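Local coordinates for protein ribokinase (Arabidopsis thaliana, PDB 6ILT) that phosphorylates D-ribose at O-5 with ATP and a divalent cation, most likely magnesium, giving D-ribose 5-phosphate for nucleotide and amino-acid synthesis or the pentose phosphate pathway, at residues T255-T260 against L288-K293; A46-K51 against P297-R302; I149-A154 against P174-L179. All blocks are in the same frame, centred on the assembly; numbering follows the deposited sequence.

Interaction 1: residues T255-T260 against L288-K293; sequences TGAGDT and LCVQVK. With NA (sodium ion), chain J; ATP (adenosine-5'-triphosphate), chain G.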
ATOM      1  N   THR B 255      -7.566 -17.552  -1.705  1.00 35.89           N
ATOM      2  CA  THR B 255      -6.435 -16.912  -1.046  1.00 41.93           C
ATOM      3  C   THR B 255      -6.311 -17.325   0.427  1.00 44.51           C
ATOM      4  O   THR B 255      -7.270 -17.205   1.186  1.00 46.07           O
ATOM      5  CB  THR B 255      -6.551 -15.368  -1.112  1.00 51.50           C
ATOM      6  OG1 THR B 255      -6.576 -14.943  -2.483  1.00 51.04           O
ATOM      7  CG2 THR B 255      -5.377 -14.708  -0.392  1.00 43.43           C
ATOM      8  N   GLY B 256      -5.130 -17.788   0.836  1.00 44.85           N
ATOM      9  CA  GLY B 256      -4.924 -18.208   2.217  1.00 42.90           C
ATOM     10  C   GLY B 256      -5.293 -19.666   2.495  1.00 40.80           C
ATOM     11  O   GLY B 256      -5.042 -20.178   3.583  1.00 43.09           O
ATOM     12  N   ALA B 257      -5.858 -20.348   1.504  1.00 33.74           N
ATOM     13  CA  ALA B 257      -6.277 -21.743   1.667  1.00 32.37           C
ATOM     14  C   ALA B 257      -5.121 -22.669   2.039  1.00 37.10           C
ATOM     15  O   ALA B 257      -5.220 -23.432   3.001  1.00 31.24           O
ATOM     16  CB  ALA B 257      -6.945 -22.248   0.404  1.00 36.84           C
ATOM     17  N   GLY B 258      -4.023 -22.587   1.290  1.00 32.50           N
ATOM     18  CA  GLY B 258      -2.852 -23.389   1.584  1.00 34.41           C
ATOM     19  C   GLY B 258      -2.266 -23.112   2.965  1.00 32.27           C
ATOM     20  O   GLY B 258      -1.844 -24.032   3.659  1.00 34.58           O
ATOM     21  N   ASP B 259      -2.233 -21.842   3.361  1.00 30.15           N
ATOM     22  CA  ASP B 259      -1.767 -21.455   4.705  1.00 32.18           C
ATOM     23  C   ASP B 259      -2.660 -21.964   5.835  1.00 34.79           C
ATOM     24  O   ASP B 259      -2.175 -22.467   6.849  1.00 32.16           O
ATOM     25  CB  ASP B 259      -1.663 -19.939   4.796  1.00 25.57           C
ATOM     26  CG  ASP B 259      -0.605 -19.388   3.869  1.00 51.13           C
ATOM     27  OD1 ASP B 259       0.418 -20.096   3.665  1.00 36.78           O
ATOM     28  OD2 ASP B 259      -0.803 -18.267   3.338  1.00 45.87           O
ATOM     29  N   THR B 260      -3.969 -21.807   5.661  1.00 30.54           N
ATOM     30  CA  THR B 260      -4.941 -22.364   6.592  1.00 26.31           C
ATOM     31  C   THR B 260      -4.726 -23.854   6.723  1.00 30.56           C
ATOM     32  O   THR B 260      -4.660 -24.377   7.836  1.00 31.23           O
ATOM     33  CB  THR B 260      -6.383 -22.135   6.110  1.00 38.25           C
ATOM     34  OG1 THR B 260      -6.576 -20.749   5.807  1.00 37.83           O
ATOM     35  CG2 THR B 260      -7.389 -22.585   7.150  1.00 30.51           C
ATOM     36  N   LEU B 288     -13.453 -24.033   4.688  1.00 33.64           N
ATOM     37  CA  LEU B 288     -14.153 -22.837   5.186  1.00 38.91           C
ATOM     38  C   LEU B 288     -13.519 -21.526   4.715  1.00 40.10           C
ATOM     39  O   LEU B 288     -14.222 -20.594   4.307  1.00 44.60           O
ATOM     40  CB  LEU B 288     -14.215 -22.861   6.706  1.00 31.67           C
ATOM     41  CG  LEU B 288     -15.129 -23.982   7.205  1.00 38.99           C
ATOM     42  CD1 LEU B 288     -15.076 -24.101   8.732  1.00 32.90           C
ATOM     43  CD2 LEU B 288     -16.545 -23.707   6.714  1.00 38.61           C
ATOM     44  N   CYS B 289     -12.194 -21.465   4.791  1.00 38.92           N
ATOM     45  CA  CYS B 289     -11.400 -20.381   4.199  1.00 35.97           C
ATOM     46  C   CYS B 289     -11.841 -19.945   2.786  1.00 34.04           C
ATOM     47  O   CYS B 289     -11.974 -18.757   2.514  1.00 41.72           O
ATOM     48  CB  CYS B 289      -9.935 -20.821   4.162  1.00 32.80           C
ATOM     49  SG  CYS B 289      -8.758 -19.668   3.473  1.00 43.65           S
ATOM     50  N   VAL B 290     -12.052 -20.890   1.873  1.00 33.65           N
ATOM     51  CA  VAL B 290     -12.298 -20.507   0.477  1.00 39.81           C
ATOM     52  C   VAL B 290     -13.706 -19.917   0.265  1.00 46.35           C
ATOM     53  O   VAL B 290     -14.063 -19.550  -0.858  1.00 46.22           O
ATOM     54  CB  VAL B 290     -12.094 -21.705  -0.519  1.00 43.85           C
ATOM     55  CG1 VAL B 290     -10.644 -22.229  -0.485  1.00 38.78           C
ATOM     56  CG2 VAL B 290     -13.070 -22.833  -0.257  1.00 35.97           C
ATOM     57  N   GLN B 291     -14.492 -19.802   1.338  1.00 36.46           N
ATOM     58  CA  GLN B 291     -15.872 -19.353   1.205  1.00 42.28           C
ATOM     59  C   GLN B 291     -16.044 -17.902   1.663  1.00 51.82           C
ATOM     60  O   GLN B 291     -17.156 -17.395   1.721  1.00 54.41           O
ATOM     61  CB  GLN B 291     -16.805 -20.298   1.978  1.00 30.23           C
ATOM     62  CG  GLN B 291     -16.426 -21.769   1.754  1.00 37.27           C
ATOM     63  CD  GLN B 291     -17.537 -22.751   2.058  1.00 40.60           C
ATOM     64  OE1 GLN B 291     -18.698 -22.488   1.782  1.00 45.84           O
ATOM     65  NE2 GLN B 291     -17.176 -23.903   2.612  1.00 36.91           N
ATOM     66  N   VAL B 292     -14.933 -17.246   1.984  1.00 45.89           N
ATOM     67  CA  VAL B 292     -14.942 -15.856   2.421  1.00 39.43           C
ATOM     68  C   VAL B 292     -13.768 -15.166   1.761  1.00 50.91           C
ATOM     69  O   VAL B 292     -12.733 -15.796   1.539  1.00 40.71           O
ATOM     70  CB  VAL B 292     -14.853 -15.731   3.957  1.00 44.43           C
ATOM     71  CG1 VAL B 292     -14.659 -14.286   4.373  1.00 42.71           C
ATOM     72  CG2 VAL B 292     -16.096 -16.317   4.618  1.00 42.18           C
ATOM     73  N   LYS B 293     -13.933 -13.889   1.413  1.00 56.38           N
ATOM     74  CA  LYS B 293     -12.881 -13.146   0.718  1.00 55.28           C
ATOM     75  C   LYS B 293     -11.797 -12.712   1.693  1.00 45.06           C
ATOM     76  O   LYS B 293     -12.087 -12.364   2.833  1.00 52.73           O
ATOM     77  CB  LYS B 293     -13.455 -11.921  -0.005  1.00 54.54           C
ATOM     78  CG  LYS B 293     -12.780 -11.589  -1.351  1.00 59.38           C
ATOM     79  CD  LYS B 293     -13.510 -12.231  -2.538  1.00 67.16           C
ATOM     80  CE  LYS B 293     -13.395 -11.365  -3.797  1.00 78.81           C
ATOM     81  NZ  LYS B 293     -14.330 -11.766  -4.898  1.00 68.99           N
TER
HETATM   82 NA    NA J 404     -10.191 -17.040   1.507  1.00 33.48          NA
HETATM   83  PG  ATP G 401      -1.923 -21.006  -1.948  1.00 69.21           P
HETATM   84  O1G ATP G 401      -0.590 -20.971  -1.350  1.00 61.20           O
HETATM   85  O2G ATP G 401      -1.935 -20.650  -3.376  1.00 75.54           O
HETATM   86  O3G ATP G 401      -2.919 -20.268  -1.168  1.00 63.71           O
HETATM   87  PB  ATP G 401      -1.717 -23.876  -2.173  1.00 61.54           P
HETATM   88  O1B ATP G 401      -0.517 -24.017  -1.347  1.00 55.91           O
HETATM   89  O2B ATP G 401      -1.627 -24.014  -3.621  1.00 61.58           O
HETATM   90  O3B ATP G 401      -2.421 -22.493  -1.887  1.00 60.22           O
HETATM   91  PA  ATP G 401      -3.841 -25.795  -2.467  1.00 55.05           P
HETATM   92  O1A ATP G 401      -3.258 -27.142  -2.595  1.00 50.16           O
HETATM   93  O2A ATP G 401      -4.250 -25.137  -3.715  1.00 55.19           O
HETATM   94  O3A ATP G 401      -2.839 -24.871  -1.668  1.00 54.02           O
HETATM   95  O5' ATP G 401      -5.070 -25.821  -1.482  1.00 57.62           O
HETATM   96  C5' ATP G 401      -4.864 -26.279  -0.150  1.00 46.26           C
HETATM   97  C4' ATP G 401      -6.088 -27.025   0.310  1.00 46.28           C
HETATM   98  O4' ATP G 401      -7.224 -26.142   0.253  1.00 49.59           O
HETATM   99  C3' ATP G 401      -6.520 -28.214  -0.546  1.00 47.69           C
HETATM  100  O3' ATP G 401      -5.813 -29.389  -0.195  1.00 46.74           O
HETATM  101  C2' ATP G 401      -7.986 -28.350  -0.143  1.00 48.41           C
HETATM  102  O2' ATP G 401      -8.165 -29.168   0.989  1.00 42.42           O
HETATM  103  C1' ATP G 401      -8.396 -26.896   0.076  1.00 48.35           C
HETATM  104  N9  ATP G 401      -9.101 -26.395  -1.066  1.00 49.69           N
HETATM  105  C8  ATP G 401      -8.591 -25.767  -2.141  1.00 50.19           C
HETATM  106  N7  ATP G 401      -9.489 -25.477  -3.041  1.00 47.79           N
HETATM  107  C5  ATP G 401     -10.668 -25.969  -2.517  1.00 47.90           C
HETATM  108  C6  ATP G 401     -11.985 -25.992  -2.989  1.00 48.46           C
HETATM  109  N6  ATP G 401     -12.351 -25.510  -4.165  1.00 59.02           N
HETATM  110  N1  ATP G 401     -12.910 -26.582  -2.209  1.00 52.03           N
HETATM  111  C2  ATP G 401     -12.535 -27.087  -1.034  1.00 45.90           C
HETATM  112  N3  ATP G 401     -11.331 -27.121  -0.490  1.00 39.13           N
HETATM  113  C4  ATP G 401     -10.435 -26.542  -1.296  1.00 52.47           C
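Cys289 lays its sulfur against the first turn of helix 257-270, where SG lies 3.6 Å from Ala257 N and about as far from the carbonyl carbon of Gly256. With SG anti to its own backbone N (chi1 180°), the thiol reaches across from the last turn of helix 275-289. Thr260 OG1 comes up to the same sulfur, 3.4 Å from SG. That hydroxyl donates to Gly256 O at 2.8 Å, arriving about 45° out of the carbonyl plane; Thr260 N also donates to this oxygen, so two bonds grip the carbonyl at the helix start. Gly256, the N-cap, has a positive phi of 87° at which a side chain would press on the preceding carbonyl. Beside the thiol, Ala257 CB meets Val290 CG1 at 3.8 Å, and the same methyl lies 3.9 Å from O4' of the ATP ribose.

Backbone oxygens from both segments hold a sodium ion: Cys289 O at 2.7 Å, with Thr255 O and Val292 O slightly farther. Asp253 O, Gly294 O and Ser298 OG complete the six ligands, so sodium occupies the monovalent-cation site predicted for potassium. Asp259, the predicted proton acceptor, follows on the same helix turn; this glycine-rich GAGD helix start, joining nucleotide, predicted catalytic aspartate and cation loop, is the signature of PfkB-family sugar kinases.

Interaction 2: residues A46-K51 against P297-R302; sequences AACGAK and PSMPDR. With NA (sodium ion), chain J.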
ATOM      1  N   ALA B  46       0.209 -17.875  11.407  1.00 27.61           N
ATOM      2  CA  ALA B  46       0.066 -17.487  12.808  1.00 35.49           C
ATOM      3  C   ALA B  46      -1.409 -17.173  13.156  1.00 41.94           C
ATOM      4  O   ALA B  46      -1.960 -17.685  14.150  1.00 35.47           O
ATOM      5  CB  ALA B  46       0.953 -16.289  13.105  1.00 28.69           C
ATOM      6  N   ALA B  47      -2.047 -16.358  12.315  1.00 28.84           N
ATOM      7  CA  ALA B  47      -3.422 -15.922  12.552  1.00 37.35           C
ATOM      8  C   ALA B  47      -4.341 -17.117  12.556  1.00 35.91           C
ATOM      9  O   ALA B  47      -5.252 -17.211  13.377  1.00 43.24           O
ATOM     10  CB  ALA B  47      -3.870 -14.902  11.492  1.00 34.36           C
ATOM     11  N   CYS B  48      -4.091 -18.052  11.649  1.00 38.25           N
ATOM     12  CA  CYS B  48      -4.920 -19.244  11.594  1.00 31.38           C
ATOM     13  C   CYS B  48      -4.782 -20.078  12.874  1.00 36.74           C
ATOM     14  O   CYS B  48      -5.781 -20.577  13.421  1.00 33.71           O
ATOM     15  CB  CYS B  48      -4.567 -20.084  10.368  1.00 34.72           C
ATOM     16  SG  CYS B  48      -5.286 -21.753  10.447  1.00 37.55           S
ATOM     17  N   GLY B  49      -3.554 -20.227  13.362  1.00 33.15           N
ATOM     18  CA  GLY B  49      -3.322 -20.962  14.603  1.00 29.75           C
ATOM     19  C   GLY B  49      -3.970 -20.277  15.807  1.00 40.14           C
ATOM     20  O   GLY B  49      -4.595 -20.931  16.645  1.00 35.28           O
ATOM     21  N   ALA B  50      -3.830 -18.956  15.897  1.00 32.69           N
ATOM     22  CA  ALA B  50      -4.499 -18.208  16.968  1.00 41.66           C
ATOM     23  C   ALA B  50      -6.030 -18.355  16.915  1.00 40.30           C
ATOM     24  O   ALA B  50      -6.662 -18.535  17.943  1.00 38.65           O
ATOM     25  CB  ALA B  50      -4.122 -16.741  16.906  1.00 46.32           C
ATOM     26  N   LYS B  51      -6.618 -18.293  15.722  1.00 36.12           N
ATOM     27  CA  LYS B  51      -8.074 -18.398  15.587  1.00 37.08           C
ATOM     28  C   LYS B  51      -8.581 -19.789  15.959  1.00 42.52           C
ATOM     29  O   LYS B  51      -9.734 -19.969  16.339  1.00 48.31           O
ATOM     30  CB  LYS B  51      -8.516 -18.049  14.161  1.00 39.71           C
ATOM     31  CG  LYS B  51      -9.278 -16.727  14.048  1.00 52.59           C
ATOM     32  CD  LYS B  51     -10.779 -16.967  14.168  1.00 60.80           C
ATOM     33  CE  LYS B  51     -11.525 -15.710  14.574  1.00 81.50           C
ATOM     34  NZ  LYS B  51     -12.971 -15.974  14.817  1.00 87.34           N
ATOM     35  N   PRO B 297      -9.071 -12.707   7.066  1.00 56.26           N
ATOM     36  CA  PRO B 297     -10.498 -12.609   7.404  1.00 49.06           C
ATOM     37  C   PRO B 297     -11.309 -13.901   7.224  1.00 53.49           C
ATOM     38  O   PRO B 297     -12.288 -14.096   7.944  1.00 49.05           O
ATOM     39  CB  PRO B 297     -11.004 -11.538   6.435  1.00 50.02           C
ATOM     40  CG  PRO B 297      -9.808 -10.666   6.209  1.00 51.20           C
ATOM     41  CD  PRO B 297      -8.661 -11.633   6.138  1.00 53.70           C
ATOM     42  N   SER B 298     -10.921 -14.773   6.299  1.00 44.93           N
ATOM     43  CA  SER B 298     -11.701 -15.987   6.083  1.00 54.91           C
ATOM     44  C   SER B 298     -11.381 -17.129   7.062  1.00 54.29           C
ATOM     45  O   SER B 298     -12.001 -18.191   6.984  1.00 55.48           O
ATOM     46  CB  SER B 298     -11.517 -16.478   4.638  1.00 59.98           C
ATOM     47  OG  SER B 298     -10.221 -16.995   4.405  1.00 55.47           O
ATOM     48  N   MET B 299     -10.445 -16.928   7.991  1.00 56.25           N
ATOM     49  CA  MET B 299      -9.970 -18.066   8.793  1.00 55.95           C
ATOM     50  C   MET B 299     -10.968 -18.510   9.855  1.00 48.58           C
ATOM     51  O   MET B 299     -11.416 -17.728  10.684  1.00 47.54           O
ATOM     52  CB  MET B 299      -8.619 -17.765   9.435  1.00 45.92           C
ATOM     53  CG  MET B 299      -7.480 -18.421   8.668  1.00 46.44           C
ATOM     54  SD  MET B 299      -6.092 -17.308   8.575  1.00 55.60           S
ATOM     55  CE  MET B 299      -5.468 -17.612   6.914  1.00 43.39           C
ATOM     56  N   PRO B 300     -11.318 -19.790   9.820  1.00 45.92           N
ATOM     57  CA  PRO B 300     -12.424 -20.321  10.621  1.00 33.00           C
ATOM     58  C   PRO B 300     -12.040 -20.454  12.083  1.00 44.29           C
ATOM     59  O   PRO B 300     -10.845 -20.590  12.371  1.00 38.35           O
ATOM     60  CB  PRO B 300     -12.671 -21.678   9.993  1.00 36.00           C
ATOM     61  CG  PRO B 300     -11.311 -22.101   9.482  1.00 38.75           C
ATOM     62  CD  PRO B 300     -10.666 -20.824   9.000  1.00 37.97           C
ATOM     63  N   ASP B 301     -13.011 -20.407  12.993  1.00 39.59           N
ATOM     64  CA  ASP B 301     -12.701 -20.724  14.382  1.00 50.80           C
ATOM     65  C   ASP B 301     -12.819 -22.233  14.535  1.00 38.94           C
ATOM     66  O   ASP B 301     -13.324 -22.913  13.642  1.00 39.86           O
ATOM     67  CB  ASP B 301     -13.595 -19.964  15.392  1.00 53.90           C
ATOM     68  CG  ASP B 301     -15.084 -20.324  15.303  1.00 54.80           C
ATOM     69  OD1 ASP B 301     -15.489 -21.222  14.533  1.00 59.03           O
ATOM     70  OD2 ASP B 301     -15.865 -19.697  16.043  1.00 75.88           O
ATOM     71  N   ARG B 302     -12.328 -22.749  15.655  1.00 42.71           N
ATOM     72  CA  ARG B 302     -12.244 -24.180  15.843  1.00 43.56           C
ATOM     73  C   ARG B 302     -13.610 -24.852  15.771  1.00 45.92           C
ATOM     74  O   ARG B 302     -13.768 -25.881  15.097  1.00 48.34           O
ATOM     75  CB  ARG B 302     -11.587 -24.514  17.176  1.00 47.90           C
ATOM     76  CG  ARG B 302     -11.334 -26.016  17.321  1.00 56.23           C
ATOM     77  CD  ARG B 302     -10.799 -26.365  18.693  1.00 52.55           C
ATOM     78  NE  ARG B 302      -9.481 -25.783  18.893  1.00 57.39           N
ATOM     79  CZ  ARG B 302      -8.350 -26.457  18.730  1.00 63.16           C
ATOM     80  NH1 ARG B 302      -8.387 -27.735  18.378  1.00 52.67           N
ATOM     81  NH2 ARG B 302      -7.188 -25.858  18.927  1.00 52.59           N
TER
HETATM   82 NA    NA J 404     -10.191 -17.040   1.507  1.00 33.48          NA
HETATM   83  O   HOH W   1      -8.172 -20.352  11.689  1.00 47.59           O
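The backbone of 297-302 is irregular, and its extended part, Met299 to Asp301, runs along the last turns of helix 41-51, with CA atoms 5.9 Å apart at Cys48 and Met299 and 5.3 Å apart at Lys51 and Asp301. In this ribokinase fold of the PfkB family, the contact joins the helix whose first turn carries predicted substrate-binding residues to the segment leading from the cation site, at the sodium ligand Ser298, into helix 302-310.

Met299 carries the buried end. Its chain, bent at chi2 and chi3, brings SD to 3.6 Å from Cys48 CB, while CG packs on the same carbon; Ala47 CB touches the sulfur more loosely. Thr260 of helix 257-270 lies against both Met299 and Cys48, so the side chain sits between helices 41-51 and 257-270. With an alanine here the thioether is gone, which would probably open a gap beside Thr260 and cost Cys48 CB and Ala47 CB their contacts with the sulfur.

Toward the surface Lys51 takes over. Its chain turns at chi2 (-92°) and runs beside the loop backbone, CD lying 3.6 Å from Met299 O. NZ finishes 4.1 Å from Asp301 CB, short of a salt bridge with the carboxylate. Asp301 spends that carboxylate on the start of helix 302-310, where it is the N-cap and also bonds Ser304 OG; Arg302 forms a salt bridge with Glu271, just past the end of helix 257-270. No direct hydrogen bond links the segments; one water bridges them, donating to Cys48 O at 3.0 Å and to Pro300 O at 2.8 Å.

Interaction 3: residues I149-A154 against P174-L179; sequences INIQVA and PIPNEL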
ATOM      1  N   ILE B 149      18.118 -17.742   7.954  1.00 47.85           N
ATOM      2  CA  ILE B 149      17.299 -17.659   9.155  1.00 34.59           C
ATOM      3  C   ILE B 149      16.459 -18.933   9.336  1.00 28.64           C
ATOM      4  O   ILE B 149      16.331 -19.459  10.457  1.00 36.91           O
ATOM      5  CB  ILE B 149      16.403 -16.426   9.098  1.00 42.08           C
ATOM      6  CG1 ILE B 149      17.281 -15.171   9.049  1.00 49.09           C
ATOM      7  CG2 ILE B 149      15.441 -16.395  10.295  1.00 37.76           C
ATOM      8  CD1 ILE B 149      18.101 -14.954  10.308  1.00 34.51           C
ATOM      9  N   ASN B 150      15.878 -19.432   8.248  1.00 36.07           N
ATOM     10  CA  ASN B 150      15.154 -20.715   8.326  1.00 32.97           C
ATOM     11  C   ASN B 150      16.066 -21.825   8.836  1.00 35.29           C
ATOM     12  O   ASN B 150      15.649 -22.664   9.634  1.00 49.51           O
ATOM     13  CB  ASN B 150      14.563 -21.100   6.965  1.00 38.70           C
ATOM     14  CG  ASN B 150      13.218 -20.395   6.683  1.00 38.01           C
ATOM     15  OD1 ASN B 150      12.461 -20.083   7.596  1.00 32.17           O
ATOM     16  ND2 ASN B 150      12.934 -20.164   5.428  1.00 29.02           N
ATOM     17  N   ILE B 151      17.318 -21.812   8.393  1.00 37.87           N
ATOM     18  CA  ILE B 151      18.266 -22.844   8.794  1.00 41.30           C
ATOM     19  C   ILE B 151      18.597 -22.754  10.273  1.00 38.71           C
ATOM     20  O   ILE B 151      18.509 -23.747  10.989  1.00 42.86           O
ATOM     21  CB  ILE B 151      19.543 -22.769   7.978  1.00 45.69           C
ATOM     22  CG1 ILE B 151      19.246 -23.184   6.544  1.00 39.36           C
ATOM     23  CG2 ILE B 151      20.579 -23.714   8.552  1.00 45.32           C
ATOM     24  CD1 ILE B 151      20.238 -22.643   5.547  1.00 41.75           C
ATOM     25  N   GLN B 152      18.938 -21.571  10.760  1.00 35.49           N
ATOM     26  CA  GLN B 152      19.265 -21.453  12.184  1.00 36.95           C
ATOM     27  C   GLN B 152      18.107 -21.882  13.068  1.00 44.35           C
ATOM     28  O   GLN B 152      18.308 -22.491  14.121  1.00 49.09           O
ATOM     29  CB  GLN B 152      19.670 -20.011  12.522  1.00 40.66           C
ATOM     30  CG  GLN B 152      20.825 -19.547  11.674  1.00 40.42           C
ATOM     31  CD  GLN B 152      21.283 -18.147  11.992  1.00 51.66           C
ATOM     32  OE1 GLN B 152      21.301 -17.729  13.149  1.00 59.43           O
ATOM     33  NE2 GLN B 152      21.658 -17.408  10.957  1.00 46.52           N
ATOM     34  N   VAL B 153      16.888 -21.569  12.640  1.00 39.67           N
ATOM     35  CA  VAL B 153      15.732 -21.874  13.470  1.00 37.98           C
ATOM     36  C   VAL B 153      15.510 -23.370  13.487  1.00 46.67           C
ATOM     37  O   VAL B 153      15.273 -23.963  14.538  1.00 47.86           O
ATOM     38  CB  VAL B 153      14.456 -21.164  12.970  1.00 46.71           C
ATOM     39  CG1 VAL B 153      13.230 -21.698  13.703  1.00 41.65           C
ATOM     40  CG2 VAL B 153      14.588 -19.657  13.150  1.00 41.94           C
ATOM     41  N   ALA B 154      15.597 -23.990  12.319  1.00 37.23           N
ATOM     42  CA  ALA B 154      15.291 -25.408  12.251  1.00 44.35           C
ATOM     43  C   ALA B 154      16.327 -26.212  13.062  1.00 50.24           C
ATOM     44  O   ALA B 154      15.957 -27.126  13.796  1.00 56.65           O
ATOM     45  CB  ALA B 154      15.222 -25.865  10.799  1.00 35.46           C
ATOM     46  N   PRO B 174      15.571 -23.033  -5.497  1.00 64.50           N
ATOM     47  CA  PRO B 174      15.919 -24.322  -4.877  1.00 47.67           C
ATOM     48  C   PRO B 174      16.069 -24.222  -3.362  1.00 48.13           C
ATOM     49  O   PRO B 174      16.456 -23.174  -2.854  1.00 56.74           O
ATOM     50  CB  PRO B 174      17.261 -24.674  -5.525  1.00 69.06           C
ATOM     51  CG  PRO B 174      17.265 -23.941  -6.822  1.00 70.09           C
ATOM     52  CD  PRO B 174      16.504 -22.672  -6.584  1.00 60.20           C
ATOM     53  N   ILE B 175      15.764 -25.297  -2.646  1.00 44.99           N
ATOM     54  CA  ILE B 175      15.835 -25.289  -1.191  1.00 52.61           C
ATOM     55  C   ILE B 175      17.193 -25.810  -0.707  1.00 58.56           C
ATOM     56  O   ILE B 175      17.645 -26.866  -1.143  1.00 64.24           O
ATOM     57  CB  ILE B 175      14.703 -26.148  -0.565  1.00 46.29           C
ATOM     58  CG1 ILE B 175      13.331 -25.677  -1.046  1.00 57.85           C
ATOM     59  CG2 ILE B 175      14.767 -26.115   0.955  1.00 41.93           C
ATOM     60  CD1 ILE B 175      12.181 -26.524  -0.513  1.00 53.27           C
ATOM     61  N   PRO B 176      17.853 -25.064   0.194  1.00 60.78           N
ATOM     62  CA  PRO B 176      19.125 -25.520   0.763  1.00 52.23           C
ATOM     63  C   PRO B 176      18.987 -26.880   1.421  1.00 55.80           C
ATOM     64  O   PRO B 176      18.172 -27.024   2.345  1.00 44.52           O
ATOM     65  CB  PRO B 176      19.449 -24.452   1.806  1.00 49.62           C
ATOM     66  CG  PRO B 176      18.687 -23.257   1.380  1.00 51.12           C
ATOM     67  CD  PRO B 176      17.437 -23.764   0.744  1.00 54.30           C
ATOM     68  N   ASN B 177      19.770 -27.856   0.956  1.00 51.47           N
ATOM     69  CA  ASN B 177      19.711 -29.213   1.504  1.00 47.74           C
ATOM     70  C   ASN B 177      19.933 -29.210   2.999  1.00 49.65           C
ATOM     71  O   ASN B 177      19.361 -30.017   3.721  1.00 57.87           O
ATOM     72  CB  ASN B 177      20.730 -30.118   0.822  1.00 52.39           C
ATOM     73  CG  ASN B 177      20.368 -30.401  -0.599  1.00 58.24           C
ATOM     74  OD1 ASN B 177      19.214 -30.698  -0.902  1.00 65.46           O
ATOM     75  ND2 ASN B 177      21.344 -30.301  -1.496  1.00 63.19           N
ATOM     76  N   GLU B 178      20.740 -28.272   3.469  1.00 50.11           N
ATOM     77  CA  GLU B 178      20.863 -28.069   4.903  1.00 54.31           C
ATOM     78  C   GLU B 178      19.501 -27.785   5.563  1.00 51.79           C
ATOM     79  O   GLU B 178      19.217 -28.253   6.670  1.00 48.25           O
ATOM     80  CB  GLU B 178      21.823 -26.927   5.173  1.00 48.78           C
ATOM     81  CG  GLU B 178      22.328 -26.900   6.583  1.00 48.45           C
ATOM     82  CD  GLU B 178      23.291 -25.757   6.803  1.00 73.75           C
ATOM     83  OE1 GLU B 178      23.453 -24.937   5.869  1.00 84.79           O
ATOM     84  OE2 GLU B 178      23.889 -25.676   7.899  1.00 88.16           O
ATOM     85  N   LEU B 179      18.650 -27.029   4.876  1.00 48.54           N
ATOM     86  CA  LEU B 179      17.317 -26.761   5.410  1.00 42.78           C
ATOM     87  C   LEU B 179      16.518 -28.060   5.392  1.00 36.88           C
ATOM     88  O   LEU B 179      16.028 -28.500   6.439  1.00 43.19           O
ATOM     89  CB  LEU B 179      16.622 -25.645   4.610  1.00 42.74           C
ATOM     90  CG  LEU B 179      15.232 -25.225   5.105  1.00 48.95           C
ATOM     91  CD1 LEU B 179      15.195 -25.107   6.636  1.00 37.20           C
ATOM     92  CD2 LEU B 179      14.799 -23.917   4.448  1.00 34.85           C
TER
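Ile151, on helix 147-158, meets the start of helix 177-182 with its two branches, each finding different partners. From CB, the CG2 methyl stands anti to the backbone N and presses on the carboxylate end of Glu178, 3.8 Å from CD. The other branch leaves through CG1, which lies 4.1 Å from Leu179 CB. It continues to CD1, which packs at 4.2 Å on CB of Pro176, the N-cap residue, and also lies 4.0 Å from Glu178 OE1.

Glu178 comes in extended, its side chain crossing that of Ile151 at about a right angle, so hydrocarbon covers part of the carboxylate. The charge is met outside this contact by Lys155, which makes a salt bridge to OE2.

On the more buried side Leu179 sends CG anti to its backbone N (chi1 -178°), and its methyls settle beside Asn150 and Ala154: CD2 lies 3.8 Å from Asn150 CB, and CD1 is 4.2 Å from Ala154 CB. The amide of Asn150 is engaged elsewhere, ND2 donating to Gln142 O.

No hydrogen bond crosses between the segments; van der Waals contacts, mostly apolar, hold the junction. Helix 147-158 follows strand 138-143 and precedes strand 164-170, its parallel neighbour in the large sheet. Asn150 and Val153 face Leu141 of strand 138-143, while Ile175 and Pro176 rest on Arg143, and the next helix, 177-182, packs alongside.

In the fold
Interactions 1 and 2 form one neighbourhood, their centres about 10 Å apart and their atoms in touch: the same sodium ion is bound by both, and Leu288 packs on Pro300. Interaction 3 lies on the opposite side of the chain's centre, about 27 Å from either centre, among helices flanking strands 138-143 and 164-170 of the nine-stranded sheet. Along the chain interaction 2 spans nearly everything, from helix 41-51 to the start of helix 302-310. Interactions 3 and 1 follow in series inside that loop. The C-terminal part thus returns to the helix that opens with predicted sugar-binding residues, close to the cation site, with ATP bound at interaction 1, while interaction 3 joins successive helices farther from the nucleotide.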